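Local coordinates for protein isomaltodextranase (Arthrobacter globiformis, PDB 5AWO) that hydrolyses alpha-1,6-glucosidic linkages in dextran-like polysaccharides, releasing successive isomaltose units from the non-reducing chain ends, at residues 38-43 against 342-347; 197-202 against 314-319; 151-156 against 170-175. All coordinates share one frame; numbering follows the deposited sequence.

Interaction 1. Residues 38-43 against 342-347; sequences PRYWNI and PLAIAD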
loop_
_atom_site.group_PDB
_atom_site.type_symbol
_atom_site.label_atom_id
_atom_site.label_comp_id
_atom_site.label_asym_id
_atom_site.label_seq_id
_atom_site.Cartn_x
_atom_site.Cartn_y
_atom_site.Cartn_z
ATOM N N PRO A 38 1.535 5.752 -5.467
ATOM C CA PRO A 38 1.739 6.883 -6.357
ATOM C C PRO A 38 3.075 7.612 -6.145
ATOM O O PRO A 38 3.676 7.537 -5.069
ATOM C CB PRO A 38 0.604 7.819 -5.977
ATOM C CG PRO A 38 0.406 7.577 -4.526
ATOM C CD PRO A 38 0.626 6.103 -4.355
ATOM N N ARG A 39 3.480 8.357 -7.155
ATOM C CA ARG A 39 4.629 9.222 -7.113
ATOM C C ARG A 39 4.153 10.593 -6.752
ATOM O O ARG A 39 3.277 11.153 -7.420
ATOM C CB ARG A 39 5.313 9.264 -8.486
ATOM C CG ARG A 39 5.804 7.924 -8.936
ATOM C CD ARG A 39 6.469 7.951 -10.305
ATOM N NE ARG A 39 6.552 6.600 -10.844
ATOM C CZ ARG A 39 6.961 6.262 -12.073
ATOM N NH1 ARG A 39 7.411 7.176 -12.937
ATOM N NH2 ARG A 39 6.902 4.996 -12.424
ATOM N N TYR A 40 4.760 11.211 -5.747
ATOM C CA TYR A 40 4.379 12.544 -5.339
ATOM C C TYR A 40 5.464 13.292 -4.608
ATOM O O TYR A 40 6.520 12.698 -4.285
ATOM C CB TYR A 40 3.059 12.549 -4.557
ATOM C CG TYR A 40 3.017 11.969 -3.141
ATOM C CD1 TYR A 40 2.927 10.595 -2.924
ATOM C CD2 TYR A 40 3.000 12.791 -2.023
ATOM C CE1 TYR A 40 2.786 10.085 -1.630
ATOM C CE2 TYR A 40 2.871 12.278 -0.754
ATOM C CZ TYR A 40 2.759 10.932 -0.561
ATOM O OH TYR A 40 2.608 10.436 0.728
ATOM N N TRP A 41 5.230 14.575 -4.367
ATOM C CA TRP A 41 6.045 15.408 -3.508
ATOM C C TRP A 41 5.214 15.906 -2.369
ATOM O O TRP A 41 3.995 16.141 -2.525
ATOM C CB TRP A 41 6.570 16.618 -4.276
ATOM C CG TRP A 41 7.371 17.585 -3.479
ATOM C CD1 TRP A 41 8.708 17.503 -3.177
ATOM C CD2 TRP A 41 6.904 18.790 -2.873
ATOM N NE1 TRP A 41 9.084 18.560 -2.411
ATOM C CE2 TRP A 41 8.002 19.386 -2.223
ATOM C CE3 TRP A 41 5.647 19.431 -2.828
ATOM C CZ2 TRP A 41 7.891 20.583 -1.516
ATOM C CZ3 TRP A 41 5.552 20.631 -2.143
ATOM C CH2 TRP A 41 6.667 21.198 -1.516
ATOM N N ASN A 42 5.834 16.034 -1.213
ATOM C CA ASN A 42 5.161 16.515 -0.013
ATOM C C ASN A 42 5.956 17.616 0.667
ATOM O O ASN A 42 7.177 17.593 0.644
ATOM C CB ASN A 42 4.921 15.329 0.939
ATOM C CG ASN A 42 4.089 15.698 2.167
ATOM O OD1 ASN A 42 4.563 16.313 3.097
ATOM N ND2 ASN A 42 2.809 15.252 2.185
ATOM N N ILE A 43 5.251 18.565 1.277
ATOM C CA ILE A 43 5.838 19.727 1.923
ATOM C C ILE A 43 6.609 19.418 3.214
ATOM O O ILE A 43 7.149 20.316 3.819
ATOM C CB ILE A 43 4.754 20.801 2.274
ATOM C CG1 ILE A 43 3.817 20.317 3.395
ATOM C CG2 ILE A 43 3.983 21.224 1.034
ATOM C CD1 ILE A 43 2.978 21.395 4.038
ATOM N N PRO A 342 4.204 4.075 -2.140
ATOM C CA PRO A 342 4.342 5.417 -2.720
ATOM C C PRO A 342 5.799 5.877 -2.768
ATOM O O PRO A 342 6.609 5.503 -1.886
ATOM C CB PRO A 342 3.581 6.311 -1.732
ATOM C CG PRO A 342 3.543 5.513 -0.466
ATOM C CD PRO A 342 3.365 4.104 -0.931
ATOM N N LEU A 343 6.108 6.669 -3.782
ATOM C CA LEU A 343 7.435 7.262 -3.947
ATOM C C LEU A 343 7.232 8.730 -3.689
ATOM O O LEU A 343 6.831 9.476 -4.588
ATOM C CB LEU A 343 8.001 6.965 -5.347
ATOM C CG LEU A 343 8.026 5.477 -5.710
ATOM C CD1 LEU A 343 8.505 5.281 -7.139
ATOM C CD2 LEU A 343 8.844 4.647 -4.732
ATOM N N ALA A 344 7.448 9.154 -2.444
ATOM C CA ALA A 344 7.108 10.464 -1.948
ATOM C C ALA A 344 8.378 11.246 -1.645
ATOM O O ALA A 344 9.042 11.020 -0.614
ATOM C CB ALA A 344 6.241 10.328 -0.710
ATOM N N ILE A 345 8.701 12.167 -2.537
ATOM C CA ILE A 345 9.859 13.044 -2.350
ATOM C C ILE A 345 9.499 14.134 -1.355
ATOM O O ILE A 345 8.452 14.775 -1.509
ATOM C CB ILE A 345 10.245 13.734 -3.663
ATOM C CG1 ILE A 345 10.606 12.718 -4.745
ATOM C CG2 ILE A 345 11.442 14.666 -3.471
ATOM C CD1 ILE A 345 10.713 13.313 -6.133
ATOM N N ALA A 346 10.342 14.342 -0.336
ATOM C CA ALA A 346 10.194 15.467 0.585
ATOM C C ALA A 346 11.340 16.471 0.507
ATOM O O ALA A 346 11.248 17.527 1.127
ATOM C CB ALA A 346 9.983 15.015 2.021
ATOM N N ASP A 347 12.414 16.182 -0.223
ATOM C CA ASP A 347 13.405 17.238 -0.466
ATOM C C ASP A 347 12.703 18.441 -1.084
ATOM O O ASP A 347 11.933 18.294 -2.039
ATOM C CB ASP A 347 14.476 16.756 -1.442
ATOM C CG ASP A 347 15.216 15.552 -0.921
ATOM O OD1 ASP A 347 14.680 14.413 -1.022
ATOM O OD2 ASP A 347 16.332 15.758 -0.397
HETATM O O HOH W 1 9.193 19.375 1.342
#

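Interaction 2. Residues 197-202 against 314-319; sequences YLRIDF and DGDFMR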
loop_
_atom_site.group_PDB
_atom_site.type_symbol
_atom_site.label_atom_id
_atom_site.label_comp_id
_atom_site.label_asym_id
_atom_site.label_seq_id
_atom_site.Cartn_x
_atom_site.Cartn_y
_atom_site.Cartn_z
ATOM N N TYR A 197 -5.619 12.154 -4.146
ATOM C CA TYR A 197 -4.892 11.576 -3.029
ATOM C C TYR A 197 -5.235 12.367 -1.766
ATOM O O TYR A 197 -4.908 13.555 -1.655
ATOM C CB TYR A 197 -3.406 11.691 -3.316
ATOM C CG TYR A 197 -2.478 10.984 -2.340
ATOM C CD1 TYR A 197 -2.408 9.610 -2.300
ATOM C CD2 TYR A 197 -1.669 11.718 -1.496
ATOM C CE1 TYR A 197 -1.530 8.958 -1.445
ATOM C CE2 TYR A 197 -0.784 11.073 -0.634
ATOM C CZ TYR A 197 -0.725 9.707 -0.625
ATOM O OH TYR A 197 0.162 9.052 0.220
ATOM N N LEU A 198 -5.881 11.690 -0.812
ATOM C CA LEU A 198 -6.233 12.290 0.479
ATOM C C LEU A 198 -5.482 11.558 1.595
ATOM O O LEU A 198 -5.624 10.346 1.757
ATOM C CB LEU A 198 -7.743 12.241 0.688
ATOM C CG LEU A 198 -8.232 12.865 1.991
ATOM C CD1 LEU A 198 -7.964 14.349 2.005
ATOM C CD2 LEU A 198 -9.716 12.565 2.233
ATOM N N ARG A 199 -4.690 12.318 2.340
ATOM C CA ARG A 199 -3.782 11.774 3.367
ATOM C C ARG A 199 -4.322 12.103 4.750
ATOM O O ARG A 199 -4.342 13.256 5.149
ATOM C CB ARG A 199 -2.366 12.319 3.158
ATOM C CG ARG A 199 -1.305 11.640 4.019
ATOM C CD ARG A 199 0.088 11.887 3.462
ATOM N NE ARG A 199 1.170 11.232 4.200
ATOM C CZ ARG A 199 1.569 10.004 3.999
ATOM N NH1 ARG A 199 0.944 9.194 3.148
ATOM N NH2 ARG A 199 2.607 9.559 4.706
ATOM N N ILE A 200 -4.756 11.043 5.444
ATOM C CA ILE A 200 -5.576 11.176 6.651
ATOM C C ILE A 200 -4.747 10.692 7.845
ATOM O O ILE A 200 -4.540 9.491 8.008
ATOM C CB ILE A 200 -6.834 10.323 6.530
ATOM C CG1 ILE A 200 -7.619 10.715 5.265
ATOM C CG2 ILE A 200 -7.656 10.450 7.794
ATOM C CD1 ILE A 200 -8.869 9.880 5.054
ATOM N N ASP A 201 -4.329 11.636 8.700
ATOM C CA ASP A 201 -3.378 11.358 9.776
ATOM C C ASP A 201 -4.051 11.389 11.146
ATOM O O ASP A 201 -5.221 11.757 11.267
ATOM C CB ASP A 201 -2.286 12.448 9.690
ATOM C CG ASP A 201 -0.979 12.148 10.452
ATOM O OD1 ASP A 201 -0.831 11.077 11.074
ATOM O OD2 ASP A 201 -0.111 13.069 10.402
ATOM N N PHE A 202 -3.305 10.961 12.175
ATOM C CA PHE A 202 -3.760 10.990 13.572
ATOM C C PHE A 202 -4.966 10.093 13.827
ATOM O O PHE A 202 -5.720 10.277 14.788
ATOM C CB PHE A 202 -3.976 12.440 14.038
ATOM C CG PHE A 202 -2.676 13.200 14.168
ATOM C CD1 PHE A 202 -1.869 13.012 15.276
ATOM C CD2 PHE A 202 -2.244 14.039 13.178
ATOM C CE1 PHE A 202 -0.667 13.666 15.400
ATOM C CE2 PHE A 202 -1.029 14.704 13.284
ATOM C CZ PHE A 202 -0.236 14.511 14.402
ATOM N N ASP A 314 2.959 2.017 2.983
ATOM C CA ASP A 314 3.471 3.370 2.867
ATOM C C ASP A 314 4.660 3.556 3.786
ATOM O O ASP A 314 4.497 3.569 4.991
ATOM C CB ASP A 314 2.320 4.335 3.196
ATOM C CG ASP A 314 2.705 5.812 3.214
ATOM O OD1 ASP A 314 3.827 6.181 2.856
ATOM O OD2 ASP A 314 1.815 6.619 3.607
ATOM N N GLY A 315 5.848 3.708 3.190
ATOM C CA GLY A 315 7.072 3.964 3.938
ATOM C C GLY A 315 7.383 5.415 4.191
ATOM O O GLY A 315 8.498 5.744 4.578
ATOM N N ASP A 316 6.401 6.292 3.994
ATOM C CA ASP A 316 6.486 7.714 4.331
ATOM C C ASP A 316 7.309 8.490 3.321
ATOM O O ASP A 316 7.146 8.252 2.110
ATOM C CB ASP A 316 6.879 7.965 5.799
ATOM C CG ASP A 316 6.321 9.274 6.326
ATOM O OD1 ASP A 316 5.137 9.563 6.051
ATOM O OD2 ASP A 316 7.057 9.972 7.086
ATOM N N PHE A 317 8.174 9.400 3.764
ATOM C CA PHE A 317 8.795 10.366 2.880
ATOM C C PHE A 317 10.267 10.104 2.705
ATOM O O PHE A 317 10.942 9.706 3.664
ATOM C CB PHE A 317 8.640 11.783 3.441
ATOM C CG PHE A 317 7.216 12.166 3.684
ATOM C CD1 PHE A 317 6.253 11.987 2.698
ATOM C CD2 PHE A 317 6.831 12.714 4.883
ATOM C CE1 PHE A 317 4.915 12.326 2.934
ATOM C CE2 PHE A 317 5.500 13.080 5.111
ATOM C CZ PHE A 317 4.540 12.862 4.147
ATOM N N MET A 318 10.717 10.252 1.464
ATOM C CA MET A 318 12.138 10.169 1.123
ATOM C C MET A 318 12.775 11.553 1.264
ATOM O O MET A 318 12.345 12.515 0.630
ATOM C CB MET A 318 12.331 9.618 -0.290
ATOM C CG MET A 318 11.889 8.183 -0.394
ATOM S SD MET A 318 12.218 7.439 -1.990
ATOM C CE MET A 318 10.919 8.186 -2.960
ATOM N N ARG A 319 13.814 11.612 2.098
ATOM C CA ARG A 319 14.528 12.859 2.380
ATOM C C ARG A 319 16.004 12.620 1.950
ATOM O O ARG A 319 16.879 12.241 2.745
ATOM C CB ARG A 319 14.398 13.252 3.838
ATOM C CG ARG A 319 12.953 13.436 4.323
ATOM C CD ARG A 319 12.880 14.163 5.674
ATOM N NE ARG A 319 13.349 15.515 5.476
ATOM C CZ ARG A 319 13.891 16.305 6.395
ATOM N NH1 ARG A 319 13.920 15.988 7.685
ATOM N NH2 ARG A 319 14.375 17.467 5.995
#

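Interaction 3. Residues 151-156 against 170-175; sequences ADLVVP and YWLDVT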
loop_
_atom_site.group_PDB
_atom_site.type_symbol
_atom_site.label_atom_id
_atom_site.label_comp_id
_atom_site.label_asym_id
_atom_site.label_seq_id
_atom_site.Cartn_x
_atom_site.Cartn_y
_atom_site.Cartn_z
ATOM N N ALA A 151 -21.497 23.591 14.924
ATOM C CA ALA A 151 -21.442 23.542 16.379
ATOM C C ALA A 151 -22.091 22.306 17.004
ATOM O O ALA A 151 -21.695 21.898 18.099
ATOM C CB ALA A 151 -22.093 24.786 16.968
ATOM N N ASP A 152 -23.084 21.731 16.313
ATOM C CA ASP A 152 -23.858 20.593 16.775
ATOM C C ASP A 152 -23.156 19.235 16.524
ATOM O O ASP A 152 -23.713 18.188 16.804
ATOM C CB ASP A 152 -25.251 20.574 16.071
ATOM C CG ASP A 152 -26.108 21.821 16.358
ATOM O OD1 ASP A 152 -25.995 22.409 17.445
ATOM O OD2 ASP A 152 -26.908 22.217 15.481
ATOM N N LEU A 153 -21.935 19.263 15.991
ATOM C CA LEU A 153 -21.192 18.043 15.640
ATOM C C LEU A 153 -20.163 17.584 16.664
ATOM O O LEU A 153 -19.540 16.540 16.477
ATOM C CB LEU A 153 -20.438 18.288 14.321
ATOM C CG LEU A 153 -21.327 18.468 13.088
ATOM C CD1 LEU A 153 -20.438 18.775 11.887
ATOM C CD2 LEU A 153 -22.214 17.268 12.830
ATOM N N VAL A 154 -19.945 18.368 17.712
ATOM C CA VAL A 154 -18.839 18.106 18.636
ATOM C C VAL A 154 -19.267 17.989 20.099
ATOM O O VAL A 154 -20.259 18.580 20.529
ATOM C CB VAL A 154 -17.754 19.181 18.488
ATOM C CG1 VAL A 154 -17.289 19.224 17.038
ATOM C CG2 VAL A 154 -18.213 20.552 18.965
ATOM N N VAL A 155 -18.497 17.226 20.858
ATOM C CA VAL A 155 -18.632 17.192 22.327
ATOM C C VAL A 155 -17.814 18.334 22.902
ATOM O O VAL A 155 -16.667 18.535 22.526
ATOM C CB VAL A 155 -18.168 15.836 22.875
ATOM C CG1 VAL A 155 -18.170 15.840 24.407
ATOM C CG2 VAL A 155 -19.051 14.728 22.341
ATOM N N PRO A 156 -18.401 19.133 23.813
ATOM C CA PRO A 156 -17.627 20.210 24.413
ATOM C C PRO A 156 -16.305 19.710 24.996
ATOM O O PRO A 156 -16.283 18.697 25.683
ATOM C CB PRO A 156 -18.553 20.727 25.525
ATOM C CG PRO A 156 -19.911 20.476 24.987
ATOM C CD PRO A 156 -19.830 19.197 24.201
ATOM N N TYR A 170 -11.567 20.259 16.895
ATOM C CA TYR A 170 -12.313 19.236 17.578
ATOM C C TYR A 170 -12.211 17.916 16.854
ATOM O O TYR A 170 -12.068 17.897 15.622
ATOM C CB TYR A 170 -13.810 19.588 17.636
ATOM C CG TYR A 170 -14.176 20.704 18.567
ATOM C CD1 TYR A 170 -14.195 22.026 18.138
ATOM C CD2 TYR A 170 -14.524 20.440 19.887
ATOM C CE1 TYR A 170 -14.532 23.059 19.013
ATOM C CE2 TYR A 170 -14.863 21.468 20.758
ATOM C CZ TYR A 170 -14.869 22.767 20.307
ATOM O OH TYR A 170 -15.207 23.798 21.171
ATOM N N TRP A 171 -12.348 16.813 17.573
ATOM C CA TRP A 171 -12.706 15.570 16.940
ATOM C C TRP A 171 -14.230 15.512 16.813
ATOM O O TRP A 171 -14.959 15.791 17.763
ATOM C CB TRP A 171 -12.244 14.364 17.751
ATOM C CG TRP A 171 -10.783 14.021 17.641
ATOM C CD1 TRP A 171 -9.899 13.882 18.678
ATOM C CD2 TRP A 171 -10.057 13.682 16.451
ATOM N NE1 TRP A 171 -8.677 13.525 18.208
ATOM C CE2 TRP A 171 -8.738 13.383 16.846
ATOM C CE3 TRP A 171 -10.387 13.602 15.099
ATOM C CZ2 TRP A 171 -7.741 13.004 15.931
ATOM C CZ3 TRP A 171 -9.400 13.224 14.186
ATOM C CH2 TRP A 171 -8.086 12.943 14.603
ATOM N N LEU A 172 -14.696 15.159 15.629
ATOM C CA LEU A 172 -16.114 14.960 15.355
ATOM C C LEU A 172 -16.709 13.898 16.229
ATOM O O LEU A 172 -16.089 12.888 16.468
ATOM C CB LEU A 172 -16.264 14.550 13.883
ATOM C CG LEU A 172 -17.658 14.086 13.436
ATOM C CD1 LEU A 172 -18.570 15.279 13.449
ATOM C CD2 LEU A 172 -17.584 13.451 12.059
ATOM N N ASP A 173 -17.935 14.131 16.708
ATOM C CA ASP A 173 -18.722 13.097 17.363
ATOM C C ASP A 173 -19.607 12.411 16.334
ATOM O O ASP A 173 -20.640 12.947 15.913
ATOM C CB ASP A 173 -19.571 13.683 18.482
ATOM C CG ASP A 173 -20.372 12.623 19.210
ATOM O OD1 ASP A 173 -20.336 11.427 18.862
ATOM O OD2 ASP A 173 -21.061 13.031 20.166
ATOM N N VAL A 174 -19.195 11.222 15.908
ATOM C CA VAL A 174 -19.906 10.488 14.856
ATOM C C VAL A 174 -21.305 10.013 15.255
ATOM O O VAL A 174 -22.065 9.546 14.391
ATOM C CB VAL A 174 -19.081 9.307 14.267
ATOM C CG1 VAL A 174 -17.758 9.803 13.717
ATOM C CG2 VAL A 174 -18.870 8.201 15.291
ATOM N N THR A 175 -21.649 10.121 16.533
ATOM C CA THR A 175 -23.008 9.778 16.988
ATOM C C THR A 175 -23.982 10.956 16.832
ATOM O O THR A 175 -25.188 10.780 17.047
ATOM C CB THR A 175 -23.003 9.288 18.460
ATOM O OG1 THR A 175 -22.791 10.387 19.355
ATOM C CG2 THR A 175 -21.960 8.206 18.686
HETATM O O HOH W 2 -16.704 15.283 19.792
#

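Interaction 1. Residues 38-43 against 342-347
Tyr40 and Ala344 pair side by side where the first and eighth strands of a TIM barrel meet, the seam that closes the parallel barrel of this family 27 glycoside hydrolase. Backbone bonding sets the frame. Pro38 O accepts from Leu343 N, Leu343 O from Tyr40 N, Tyr40 O from Ile345 N at 2.8 Å, and Ile345 O from Asn42 N. The short strands 39-42 and 343-345 run in the same direction, 28° apart, and CA-H groups of Arg39, Ala344 and Trp41 add weaker contacts to the same carbonyls. Just past the last strand pair, a water donates to Asn42 O at 2.8 Å and to Ala346 O, bridging the place where the two segments part.

Apolar contacts differ on the two faces of the sheet. Inside the barrel, the methyl CB of Ala344 sits over one face of the Tyr40 ring, 3.7 Å from the centroid and 3.5 Å from CZ, a CH-pi contact; Pro342 CB approaches the edge of the same ring. The hydroxyl of Tyr40 is hydrogen-bonded to that of Tyr197. On the outer face, Arg39 and Leu343 lie alongside each other beneath helix 362-370, while Trp41 packs on helix 56-68 and brings CD1 to 4.0 Å from Ile345 CG2.

Polar side-chain bonding across the seam falls to Trp41. Its CG stands anti to the backbone N (chi1 177°), which carries the indole outward along strand 343-345 as far as Asp347. The carboxylate of Asp347 is occupied elsewhere, with Tyr359 and backbone N-H groups of Ala320 and Ser321. What the indole takes is the carbonyl: Trp41 NE1 donates to Asp347 O at 2.9 Å, the oxygen lying in the indole plane but being met from 41° above its own carbonyl plane.

Interaction 2. Residues 197-202 against 314-319
The guanidinium of Arg199 has Phe317 over one face and two carboxylates at its edge, Asp314 OD2 and Asp316 OD1, both near its plane. Phe317 is not stacked flat on it: the two planes are 49° apart, and the ring's far end does the touching, with CZ at 3.7 Å from Arg199 NE. Asp316 OD1 also lies over a face of the Phe317 ring, toward its rim, so that carboxylate, guanidinium and phenyl wedge together. The setting is the interior of a TIM barrel, where an arginine from the fourth strand, 197-200, spans the bore to the end of the seventh strand, 312-314, and the loop after it.

The extended chain carries the guanidinium across: CG of Arg199 is anti to the backbone N (chi1 -170°), and the chain stays extended as far as NE. The side chains of Arg199 and Asp314 approach from opposite directions, with their flat groups well turned against each other, and NH1 donates to OD2 at 2.8 Å on the syn side, close to the guanidinium plane. Arg199 NH2 adds a weak bond to the same oxygen and another weak one to Asp316 OD1 at 2.9 Å. The Asp316 carboxylate is nearly coplanar with the guanidinium, 20° off, although the two side chains cross at about a right angle.

Such a buried salt-bridge network probably holds the ionised forms of both acids and of the arginine. Arg265 forms a further salt bridge to Asp316 OD1, and Asp316 OD2 receives Ala270 N, so both oxygens of that carboxylate have partners beyond the segments. Asp201, the probable nucleophile, follows two residues after Arg199. Within 314-316 there is an Asx turn in which Asp316 N donates to Asp314 OD1 at 2.8 Å, from above the carboxylate plane.

Interaction 3. Residues 151-156 against 170-175
Val154 lays its CG2 methyl over one face of the Tyr170 ring, 3.9 Å from the centroid, a CH-pi contact in the long excursion between the third and fourth strands of the TIM barrel. Here the strand 169-172, antiparallel to 129-131, passes crosswise to the short extended piece at 154-155. Both methyls of Val154 lie on the same side of the ring: CG1 closes on Tyr170 CB at 3.5 Å, while CG2 reaches over CD2 and CE2. Tyr170 is turned with CG anti to its carbonyl carbon (chi1 -72°), which lays the ring beside Val154; Val135 of helix 132-135 touches both side chains.

Further along, Leu153 supplies both a carbonyl and an aliphatic surface. Its O accepts from Asp173 N at 2.9 Å, nearly straight, and Leu172 CD1 rests against that oxygen and, at 3.6 Å, against Leu153 CB. A water bridges the backbones, accepting from Val155 N and donating to Trp171 O at 2.7 Å. Trp171 itself points away from segment 151-156, stacked on Trp129, its side chain about 8 Å from that of the probable nucleophile Asp201.

Asp173 turns its carboxylate back on its own chain. OD1 takes two bonds from the same face of the carboxylate, from Thr175 OG1 and from Thr175 N, the latter forming an Asx turn, while OD2 pairs with Lys176. With an alanine here, Thr175 OG1 and N would probably lose their common acceptor and Lys176 this countercharge, freeing the turn to shift. On its other oxygen the carboxylate packs against a methyl: Val155 CG2 lies 3.4 Å from Asp173 OD2.

From the N terminus, the chain first lays down segment 38-43, whose partner returns only after nearly three hundred residues; interaction 1 therefore closes the largest loop, the barrel itself, by joining first strand to eighth. Within that loop come interaction 3, a short closure at the rim after the third strand, and then interaction 2, linking the fourth strand to the seventh's end and following loop. These two follow in series and do not cross. Interactions 1 and 2 touch in the barrel interior, through Tyr40 and Tyr197 and through Ala344 and Met318. Interaction 3 lies farther off, about 17 Å from interaction 1 between nearest atoms, yet Trp171 packs against Phe202 of interaction 2.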